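Local coordinates for thioredoxin-like protein (Klebsiella pneumoniae subsp. pneumoniae MGH 78578, PDB 3TY1) that is of uncertain function but probably binds carbohydrate, as a putative relative of the aldose 1-epimerases, at residues H193-N198 and S342-L347. Residues are numbered along the deposited sequence; the frame is centred on the assembly and turned at random.
With SO4 (sulfate ion), chain H.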
loop_
_atom_site.group_PDB
_atom_site.type_symbol
_atom_site.label_atom_id
_atom_site.label_comp_id
_atom_site.label_asym_id
_atom_site.label_seq_id
_atom_site.Cartn_x
_atom_site.Cartn_y
_atom_site.Cartn_z
ATOM N N HIS A 193 10.066 -2.614 -28.252
ATOM C CA HIS A 193 9.159 -1.937 -29.154
ATOM C C HIS A 193 7.921 -1.618 -28.371
ATOM O O HIS A 193 6.916 -2.300 -28.476
ATOM C CB HIS A 193 8.864 -2.811 -30.364
ATOM C CG HIS A 193 10.077 -3.065 -31.189
ATOM N ND1 HIS A 193 10.620 -2.106 -32.020
ATOM C CD2 HIS A 193 10.911 -4.129 -31.247
ATOM C CE1 HIS A 193 11.708 -2.593 -32.590
ATOM N NE2 HIS A 193 11.896 -3.824 -32.152
ATOM N N ASP A 194 8.026 -0.601 -27.522
ATOM C CA ASP A 194 6.931 -0.187 -26.683
ATOM C C ASP A 194 6.054 0.795 -27.455
ATOM O O ASP A 194 6.558 1.561 -28.297
ATOM C CB ASP A 194 7.418 0.491 -25.369
ATOM C CG ASP A 194 8.363 -0.368 -24.557
ATOM O OD1 ASP A 194 8.337 -1.633 -24.664
ATOM O OD2 ASP A 194 9.174 0.238 -23.807
ATOM N N VAL A 195 4.759 0.794 -27.142
ATOM C CA VAL A 195 3.809 1.730 -27.722
ATOM C C VAL A 195 2.957 2.354 -26.603
ATOM O O VAL A 195 2.188 1.668 -25.946
ATOM C CB VAL A 195 2.863 1.074 -28.774
ATOM C CG1 VAL A 195 1.943 2.149 -29.405
ATOM C CG2 VAL A 195 3.650 0.318 -29.866
ATOM N N LEU A 196 3.138 3.646 -26.372
ATOM C CA LEU A 196 2.329 4.410 -25.424
ATOM C C LEU A 196 1.118 4.909 -26.201
ATOM O O LEU A 196 1.286 5.464 -27.312
ATOM C CB LEU A 196 3.114 5.609 -24.910
ATOM C CG LEU A 196 2.378 6.650 -24.057
ATOM C CD1 LEU A 196 1.992 6.083 -22.718
ATOM C CD2 LEU A 196 3.234 7.865 -23.901
ATOM N N THR A 197 -0.072 4.711 -25.652
ATOM C CA THR A 197 -1.297 5.226 -26.258
ATOM C C THR A 197 -2.100 6.042 -25.261
ATOM O O THR A 197 -2.278 5.658 -24.096
ATOM C CB THR A 197 -2.176 4.112 -26.845
ATOM O OG1 THR A 197 -1.414 3.383 -27.801
ATOM C CG2 THR A 197 -3.402 4.660 -27.541
ATOM N N ASN A 198 -2.578 7.193 -25.733
ATOM C CA ASN A 198 -3.462 8.034 -24.940
ATOM C C ASN A 198 -4.887 7.614 -25.271
ATOM O O ASN A 198 -5.394 7.917 -26.349
ATOM C CB ASN A 198 -3.241 9.509 -25.243
ATOM C CG ASN A 198 -4.189 10.403 -24.493
ATOM O OD1 ASN A 198 -4.901 9.955 -23.606
ATOM N ND2 ASN A 198 -4.168 11.682 -24.805
ATOM N N SER A 342 -0.678 7.543 -30.478
ATOM C CA SER A 342 0.341 6.666 -29.968
ATOM C C SER A 342 1.743 7.233 -30.186
ATOM O O SER A 342 1.977 7.989 -31.106
ATOM C CB SER A 342 0.219 5.311 -30.662
ATOM O OG SER A 342 -0.926 4.631 -30.200
ATOM N N ALA A 343 2.663 6.876 -29.292
ATOM C CA ALA A 343 4.069 7.202 -29.401
ATOM C C ALA A 343 4.811 5.872 -29.307
ATOM O O ALA A 343 4.531 5.081 -28.384
ATOM C CB ALA A 343 4.474 8.089 -28.266
ATOM N N GLN A 344 5.759 5.641 -30.216
ATOM C CA GLN A 344 6.561 4.417 -30.243
ATOM C C GLN A 344 7.934 4.638 -29.650
ATOM O O GLN A 344 8.480 5.731 -29.718
ATOM C CB GLN A 344 6.703 3.892 -31.691
ATOM C CG GLN A 344 5.385 3.483 -32.367
ATOM C CD GLN A 344 4.534 4.662 -32.859
ATOM O OE1 GLN A 344 5.053 5.759 -33.105
ATOM N NE2 GLN A 344 3.213 4.438 -32.989
ATOM N N PHE A 345 8.488 3.575 -29.061
ATOM C CA PHE A 345 9.826 3.566 -28.473
ATOM C C PHE A 345 10.511 2.258 -28.907
ATOM O O PHE A 345 10.159 1.171 -28.441
ATOM C CB PHE A 345 9.730 3.737 -26.943
ATOM C CG PHE A 345 8.966 4.987 -26.557
ATOM C CD1 PHE A 345 9.577 6.227 -26.592
ATOM C CD2 PHE A 345 7.613 4.921 -26.242
ATOM C CE1 PHE A 345 8.858 7.397 -26.310
ATOM C CE2 PHE A 345 6.883 6.084 -25.934
ATOM C CZ PHE A 345 7.512 7.319 -25.976
ATOM N N ASP A 346 11.466 2.391 -29.830
ATOM C CA ASP A 346 12.203 1.276 -30.434
ATOM C C ASP A 346 13.666 1.380 -29.975
ATOM O O ASP A 346 14.334 2.394 -30.250
ATOM C CB ASP A 346 12.114 1.373 -31.955
ATOM C CG ASP A 346 10.698 1.392 -32.447
ATOM O OD1 ASP A 346 9.917 0.475 -32.076
ATOM O OD2 ASP A 346 10.354 2.355 -33.196
ATOM N N LEU A 347 14.120 0.381 -29.217
ATOM C CA LEU A 347 15.488 0.332 -28.704
ATOM C C LEU A 347 16.078 -1.043 -28.923
ATOM O O LEU A 347 15.369 -2.044 -28.816
ATOM C CB LEU A 347 15.562 0.691 -27.207
ATOM C CG LEU A 347 15.091 2.072 -26.742
ATOM C CD1 LEU A 347 13.596 2.035 -26.461
ATOM C CD2 LEU A 347 15.880 2.481 -25.485
HETATM S S SO4 H . 13.692 -5.980 -34.281
HETATM O O1 SO4 H . 14.980 -6.660 -34.448
HETATM O O2 SO4 H . 13.150 -5.515 -35.554
HETATM O O3 SO4 H . 12.741 -6.922 -33.699
HETATM O O4 SO4 H . 13.868 -4.805 -33.418
HETATM O O HOH W 1 7.378 0.403 -30.883
#
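In the large antiparallel sheet of this galactose mutarotase-like beta supersandwich, H193–N198 and S342–L347 run as neighbouring strands, pairing H193 with D346 and T197 with S342 at non-hydrogen-bonded positions. Four backbone bonds tie D194 to F345 and L196 to A343. On the polar face, H193 turns its ring edge to the D346 carboxylate: ND1 donates to OD1 at 2.7 Å, nearly straight at 164°. With chi1 at -64°, CG stands opposite the carbonyl carbon, which brings the ND1 edge of the ring over to the neighbouring strand. OD1 lies near the ring plane, but is approached on its anti side and 35° out of the carboxylate plane. A water donates both to OD1 and to D194 O, bridging the strands. H193 NE2 donates to O4 of a sulfate, probably from the crystallisation liquor, at 2.5 Å; S191 OG bonds the same ion. One bond at each ring nitrogen fixes the ring's rotation. Farther along, V195 CG1 lies 3.8 Å from S342 CB; this branched residue suits an extended strand. The small hydroxyl side chains of T197 and S342 meet tip to tip, OG1 to OG 2.7 Å. The other face is mainly apolar: L196 CB abuts the edge of the F345 ring at CE2 (3.9 Å), and little A343 fits beside L196. The buried D194 carboxylate forms a salt bridge with R116 and hydrogen bonds with Y210 OH and E180 N. Strand 173–183 flanks 189–198 and strand 285–291 flanks 342–352, whereas Y206, I208 and L337 pack against the apolar face.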